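Local coordinates for protein metallo-carboxypeptidase (Pseudomonas aeruginosa, PDB 4A38) that probably acts as a zinc-dependent carboxypeptidase of the M14 family, removing residues from the C-terminal ends of peptides or proteins, and may bind tubulin, at residues W174-Q179 / Y215-M220; L268-H273 / L343-E348. All blocks are in the same frame, centred on the assembly; numbering follows the deposited sequence.

Contact 1. Residues W174-Q179 / Y215-M220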
loop_
_atom_site.group_PDB
_atom_site.type_symbol
_atom_site.label_atom_id
_atom_site.label_comp_id
_atom_site.label_asym_id
_atom_site.label_seq_id
_atom_site.Cartn_x
_atom_site.Cartn_y
_atom_site.Cartn_z
ATOM N N TRP A 174 -12.334 2.415 10.373
ATOM C CA TRP A 174 -11.296 3.164 9.659
ATOM C C TRP A 174 -10.306 2.319 8.857
ATOM O O TRP A 174 -9.817 1.281 9.317
ATOM C CB TRP A 174 -10.498 4.042 10.638
ATOM C CG TRP A 174 -11.298 5.142 11.280
ATOM C CD1 TRP A 174 -12.327 4.999 12.173
ATOM C CD2 TRP A 174 -11.105 6.549 11.110
ATOM N NE1 TRP A 174 -12.779 6.234 12.574
ATOM C CE2 TRP A 174 -12.047 7.203 11.936
ATOM C CE3 TRP A 174 -10.225 7.326 10.340
ATOM C CZ2 TRP A 174 -12.133 8.604 12.015
ATOM C CZ3 TRP A 174 -10.312 8.716 10.416
ATOM C CH2 TRP A 174 -11.264 9.340 11.252
ATOM N N VAL A 175 -9.999 2.792 7.656
ATOM C CA VAL A 175 -9.067 2.131 6.762
ATOM C C VAL A 175 -8.230 3.202 6.082
ATOM O O VAL A 175 -8.770 3.997 5.322
ATOM C CB VAL A 175 -9.812 1.359 5.657
ATOM C CG1 VAL A 175 -8.817 0.639 4.770
ATOM C CG2 VAL A 175 -10.819 0.398 6.267
ATOM N N ILE A 176 -6.927 3.242 6.352
ATOM C CA ILE A 176 -6.068 4.232 5.711
ATOM C C ILE A 176 -4.955 3.494 4.968
ATOM O O ILE A 176 -4.582 2.363 5.342
ATOM C CB ILE A 176 -5.480 5.245 6.736
ATOM C CG1 ILE A 176 -4.257 4.667 7.457
ATOM C CG2 ILE A 176 -6.567 5.648 7.723
ATOM C CD1 ILE A 176 -4.495 3.309 8.075
ATOM N N ALA A 177 -4.428 4.116 3.919
ATOM C CA ALA A 177 -3.421 3.437 3.130
ATOM C C ALA A 177 -2.246 4.221 2.590
ATOM O O ALA A 177 -2.311 5.428 2.369
ATOM C CB ALA A 177 -4.105 2.710 1.971
ATOM N N GLN A 178 -1.160 3.484 2.392
ATOM C CA GLN A 178 0.087 3.974 1.816
ATOM C C GLN A 178 0.821 5.108 2.535
ATOM O O GLN A 178 1.231 6.093 1.897
ATOM C CB GLN A 178 -0.156 4.344 0.331
ATOM C CG GLN A 178 1.034 4.085 -0.615
ATOM C CD GLN A 178 0.624 4.090 -2.086
ATOM O OE1 GLN A 178 -0.475 3.675 -2.422
ATOM N NE2 GLN A 178 1.512 4.554 -2.965
ATOM N N GLN A 179 0.988 4.977 3.850
ATOM C CA GLN A 179 1.745 5.972 4.615
ATOM C C GLN A 179 3.159 5.915 4.042
ATOM O O GLN A 179 3.904 6.892 4.064
ATOM C CB GLN A 179 1.806 5.616 6.103
ATOM C CG GLN A 179 0.501 5.772 6.863
ATOM C CD GLN A 179 0.697 5.610 8.352
ATOM O OE1 GLN A 179 1.248 6.494 9.018
ATOM N NE2 GLN A 179 0.254 4.469 8.890
ATOM N N TYR A 215 -14.669 4.897 7.232
ATOM C CA TYR A 215 -13.804 6.073 7.191
ATOM C C TYR A 215 -12.556 5.668 6.426
ATOM O O TYR A 215 -11.722 4.918 6.926
ATOM C CB TYR A 215 -13.462 6.514 8.606
ATOM C CG TYR A 215 -14.648 7.106 9.329
ATOM C CD1 TYR A 215 -15.661 6.289 9.843
ATOM C CD2 TYR A 215 -14.769 8.487 9.485
ATOM C CE1 TYR A 215 -16.762 6.838 10.497
ATOM C CE2 TYR A 215 -15.869 9.046 10.138
ATOM C CZ TYR A 215 -16.855 8.220 10.641
ATOM O OH TYR A 215 -17.918 8.793 11.303
ATOM N N LEU A 216 -12.443 6.182 5.206
ATOM C CA LEU A 216 -11.349 5.832 4.322
ATOM C C LEU A 216 -10.418 6.958 3.895
ATOM O O LEU A 216 -10.869 8.039 3.507
ATOM C CB LEU A 216 -11.932 5.213 3.054
ATOM C CG LEU A 216 -13.157 4.321 3.250
ATOM C CD1 LEU A 216 -13.811 4.063 1.906
ATOM C CD2 LEU A 216 -12.745 3.016 3.930
ATOM N N VAL A 217 -9.119 6.694 3.962
ATOM C CA VAL A 217 -8.110 7.646 3.502
ATOM C C VAL A 217 -7.345 6.858 2.430
ATOM O O VAL A 217 -6.424 6.093 2.743
ATOM C CB VAL A 217 -7.135 8.083 4.635
ATOM C CG1 VAL A 217 -6.098 9.047 4.072
ATOM C CG2 VAL A 217 -7.897 8.744 5.783
ATOM N N PRO A 218 -7.752 6.997 1.154
ATOM C CA PRO A 218 -7.138 6.317 0.002
ATOM C C PRO A 218 -5.616 6.472 -0.099
ATOM O O PRO A 218 -4.919 5.566 -0.570
ATOM C CB PRO A 218 -7.860 6.935 -1.189
ATOM C CG PRO A 218 -9.223 7.229 -0.625
ATOM C CD PRO A 218 -8.910 7.806 0.729
ATOM N N ASN A 219 -5.099 7.624 0.315
ATOM C CA ASN A 219 -3.658 7.844 0.290
ATOM C C ASN A 219 -3.121 8.808 1.360
ATOM O O ASN A 219 -3.392 10.018 1.340
ATOM C CB ASN A 219 -3.200 8.305 -1.093
ATOM C CG ASN A 219 -1.702 8.302 -1.210
ATOM O OD1 ASN A 219 -1.026 9.188 -0.689
ATOM N ND2 ASN A 219 -1.161 7.276 -1.865
ATOM N N MET A 220 -2.327 8.251 2.270
ATOM C CA MET A 220 -1.730 8.989 3.378
ATOM C C MET A 220 -0.446 9.763 3.089
ATOM O O MET A 220 0.019 10.487 3.954
ATOM C CB MET A 220 -1.405 8.029 4.516
ATOM C CG MET A 220 -2.590 7.549 5.279
ATOM S SD MET A 220 -3.321 8.846 6.248
ATOM C CE MET A 220 -1.859 9.394 7.247
HETATM O O HOH W 1 1.703 7.252 -0.718
#
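Trp174 to Ile176 pair in register with Tyr215 to Val217 as parallel neighbours in the mixed sheet of the M14 carboxypeptidase domain. Backbone bonds alternate across the pair: Val175 N gives to Tyr215 O at 2.8 Å, Val217 N to Val175 O, and Ala177 N to Val217 O in a more bent bond (140° at the hydrogen). Past the end of strand 215-217, Met220 N reaches Ala177 O, tying the second turn to the end of the first strand. The aromatic contact lies at the other end. Tyr215 CB sits over the face of the Trp174 five-membered ring, 3.6 Å from its centroid, a CH-pi contact, while the phenol ring continues as an offset stack with planes at 12°. Both CG atoms lie beside their own backbone N, in similar first torsions, which lets the rings overlap. The indole NE1 is bonded elsewhere, to Gly265 O. On the same face of the sheet, Ile176 CG2 meets Val217 CG2 at 3.9 Å, the two side chains side by side, and Met220 CG leans obliquely against Ile176 CB; Val257 of helix 252-264 also packs on Met220. On the opposite face Leu216 CD2 rests against Val175 CB at 3.8 Å, with Met190 of helix 185-196 over Val175. The polar residues gather at the C-terminal turns, next to the zinc ligand His180. Gln179 OE1 accepts from Trp243 NE1, while its CG lies alongside Met220 CB. Asn219 OD1 takes the backbone N-H of Asn221; Asn219 ND2 donates to a water 3.1 Å away, which also lies 2.9 Å from Gln178 O and may donate to it.

Contact 2. Residues L268-H273 / L343-E348; sequences LFLDIH and LAFTIE. With ZN (zinc ion), chain C; BZS (L-benzylsuccinic acid), chain D.
Leu270 CD2 packs on Phe345 CB at 3.9 Å, the two side chains side by side. On the same face Leu268 CD1 meets Leu343 CD2 and Ile272 CD1 meets Ile347 CG1, with helix 294-310 packed on Leu343 and Phe345. On the opposite face Phe269 CB lies 4.1 Å from Ala344 CB, which sits at the edge of the phenyl ring. Parallel strands of the carboxypeptidase sheet carry these rows; five backbone bonds join them, from Phe269 N to Leu343 O through His273 N to Ile347 O at 2.8 Å. The polar edge is the C-terminal end, where the strands deliver His273 and Glu348 to the zinc site. His273 ND1 binds zinc at 2.3 Å; His180 and Glu183 are further ligands. His273 NE2 points in its own ring plane at Asp271 OD2, a short 2.5 Å, and meets the carboxylate from above its plane; with zinc on ND1 the ring is held at two points. Gln179 NE2 holds the other oxygen, Asp271 OD1. Benzylsuccinate chelates zinc through O1 and O2. Glu348, predicted to be the proton donor/acceptor, bends at chi2 (-83°) and brings OE2 to 3.1 Å from benzylsuccinate O1.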
loop_
_atom_site.group_PDB
_atom_site.type_symbol
_atom_site.label_atom_id
_atom_site.label_comp_id
_atom_site.label_asym_id
_atom_site.label_seq_id
_atom_site.Cartn_x
_atom_site.Cartn_y
_atom_site.Cartn_z
ATOM N N LEU A 268 -12.572 0.169 14.815
ATOM C CA LEU A 268 -11.835 -0.765 13.988
ATOM C C LEU A 268 -10.851 0.045 13.171
ATOM O O LEU A 268 -11.180 1.132 12.703
ATOM C CB LEU A 268 -12.755 -1.545 13.051
ATOM C CG LEU A 268 -11.896 -2.415 12.126
ATOM C CD1 LEU A 268 -12.315 -3.860 12.222
ATOM C CD2 LEU A 268 -11.975 -1.888 10.692
ATOM N N PHE A 269 -9.646 -0.483 12.996
ATOM C CA PHE A 269 -8.622 0.231 12.243
ATOM C C PHE A 269 -7.684 -0.688 11.460
ATOM O O PHE A 269 -7.000 -1.539 12.037
ATOM C CB PHE A 269 -7.797 1.106 13.198
ATOM C CG PHE A 269 -6.646 1.815 12.536
ATOM C CD1 PHE A 269 -6.866 2.884 11.675
ATOM C CD2 PHE A 269 -5.336 1.400 12.763
ATOM C CE1 PHE A 269 -5.795 3.531 11.051
ATOM C CE2 PHE A 269 -4.262 2.040 12.141
ATOM C CZ PHE A 269 -4.496 3.107 11.285
ATOM N N LEU A 270 -7.657 -0.511 10.146
ATOM C CA LEU A 270 -6.776 -1.299 9.288
ATOM C C LEU A 270 -5.780 -0.338 8.624
ATOM O O LEU A 270 -6.185 0.688 8.070
ATOM C CB LEU A 270 -7.586 -2.037 8.216
ATOM C CG LEU A 270 -8.725 -2.963 8.668
ATOM C CD1 LEU A 270 -9.268 -3.736 7.466
ATOM C CD2 LEU A 270 -8.218 -3.938 9.714
ATOM N N ASP A 271 -4.485 -0.652 8.706
ATOM C CA ASP A 271 -3.441 0.179 8.103
ATOM C C ASP A 271 -2.880 -0.679 6.981
ATOM O O ASP A 271 -2.275 -1.713 7.236
ATOM C CB ASP A 271 -2.369 0.497 9.150
ATOM C CG ASP A 271 -1.364 1.531 8.676
ATOM O OD1 ASP A 271 -1.623 2.238 7.679
ATOM O OD2 ASP A 271 -0.308 1.645 9.322
ATOM N N ILE A 272 -3.107 -0.260 5.741
ATOM C CA ILE A 272 -2.680 -1.032 4.583
ATOM C C ILE A 272 -1.272 -0.719 4.080
ATOM O O ILE A 272 -0.968 0.417 3.700
ATOM C CB ILE A 272 -3.699 -0.874 3.424
ATOM C CG1 ILE A 272 -4.982 -1.683 3.695
ATOM C CG2 ILE A 272 -3.112 -1.456 2.155
ATOM C CD1 ILE A 272 -5.657 -1.483 5.016
ATOM N N HIS A 273 -0.419 -1.746 4.079
ATOM C CA HIS A 273 0.968 -1.612 3.648
ATOM C C HIS A 273 1.351 -2.686 2.629
ATOM O O HIS A 273 0.522 -3.488 2.196
ATOM C CB HIS A 273 1.925 -1.733 4.845
ATOM C CG HIS A 273 1.771 -0.661 5.879
ATOM N ND1 HIS A 273 2.749 0.284 6.116
ATOM C CD2 HIS A 273 0.791 -0.416 6.781
ATOM C CE1 HIS A 273 2.375 1.061 7.118
ATOM N NE2 HIS A 273 1.192 0.657 7.537
ATOM N N LEU A 343 -10.200 -3.234 17.524
ATOM C CA LEU A 343 -9.497 -4.209 16.705
ATOM C C LEU A 343 -8.668 -3.392 15.703
ATOM O O LEU A 343 -9.180 -2.449 15.082
ATOM C CB LEU A 343 -10.512 -5.105 15.974
ATOM C CG LEU A 343 -9.974 -6.133 14.977
ATOM C CD1 LEU A 343 -8.945 -7.044 15.656
ATOM C CD2 LEU A 343 -11.130 -6.974 14.428
ATOM N N ALA A 344 -7.394 -3.728 15.561
ATOM C CA ALA A 344 -6.523 -3.004 14.639
ATOM C C ALA A 344 -5.468 -3.932 14.040
ATOM O O ALA A 344 -4.875 -4.755 14.742
ATOM C CB ALA A 344 -5.854 -1.837 15.367
ATOM N N PHE A 345 -5.247 -3.793 12.735
ATOM C CA PHE A 345 -4.285 -4.603 12.001
ATOM C C PHE A 345 -3.532 -3.781 10.981
ATOM O O PHE A 345 -4.018 -2.743 10.519
ATOM C CB PHE A 345 -4.994 -5.681 11.177
ATOM C CG PHE A 345 -5.309 -6.923 11.922
ATOM C CD1 PHE A 345 -4.297 -7.822 12.260
ATOM C CD2 PHE A 345 -6.627 -7.234 12.238
ATOM C CE1 PHE A 345 -4.599 -9.018 12.894
ATOM C CE2 PHE A 345 -6.942 -8.428 12.874
ATOM C CZ PHE A 345 -5.929 -9.322 13.200
ATOM N N THR A 346 -2.266 -4.258 10.689
ATOM C CA THR A 346 -1.490 -3.673 9.608
ATOM C C THR A 346 -1.619 -4.788 8.570
ATOM O O THR A 346 -1.241 -5.932 8.827
ATOM C CB THR A 346 -0.005 -3.452 9.964
ATOM O OG1 THR A 346 0.109 -2.552 11.070
ATOM C CG2 THR A 346 0.710 -2.878 8.805
ATOM N N ILE A 347 -2.258 -4.479 7.355
ATOM C CA ILE A 347 -2.411 -5.477 6.311
ATOM C C ILE A 347 -1.200 -5.402 5.398
ATOM O O ILE A 347 -0.795 -4.322 4.967
ATOM C CB ILE A 347 -3.710 -5.240 5.506
ATOM C CG1 ILE A 347 -4.924 -5.329 6.437
ATOM C CG2 ILE A 347 -3.830 -6.259 4.381
ATOM C CD1 ILE A 347 -5.075 -6.670 7.115
ATOM N N GLU A 348 -0.618 -6.555 5.105
ATOM C CA GLU A 348 0.559 -6.594 4.259
ATOM C C GLU A 348 0.378 -7.384 2.978
ATOM O O GLU A 348 0.021 -8.557 3.004
ATOM C CB GLU A 348 1.739 -7.183 5.035
ATOM C CG GLU A 348 2.154 -6.407 6.268
ATOM C CD GLU A 348 3.064 -5.263 5.947
ATOM O OE1 GLU A 348 3.343 -5.031 4.750
ATOM O OE2 GLU A 348 3.506 -4.595 6.897
HETATM ZN ZN ZN C . 4.751 0.115 5.061
HETATM C C1 BZS D . 5.885 -1.794 6.521
HETATM C C2 BZS D . 5.955 -2.521 7.867
HETATM C CA BZS D . 5.382 -1.615 8.956
HETATM C C BZS D . 6.370 -0.489 9.272
HETATM C CB BZS D . 5.094 -2.403 10.233
HETATM O O1 BZS D . 5.023 -2.165 5.698
HETATM O O2 BZS D . 6.678 -0.846 6.347
HETATM O O3 BZS D . 7.571 -0.798 9.404
HETATM O O4 BZS D . 5.909 0.667 9.387
#

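Overall arrangement
Both contacts belong to one mixed sheet and are buried, their centres about 10 Å apart. Strands 171-177 and 268-275 are neighbours there; the order across the centre is 212-217, 171-177, 268-275, 343-350, and all four are parallel. Along the chain contact 1 closes before contact 2 opens. Trp174 N and Leu268 O, 2.9 Å apart, probably form one of the backbone hydrogen bonds that join them. The shared direction gathers the C-terminal ends of the strands on one side: contact 1 leads into the turn before His180 and Glu183, and contact 2 supplies His273 and Glu348, so the zinc site is assembled at the C-terminal end of the central strands.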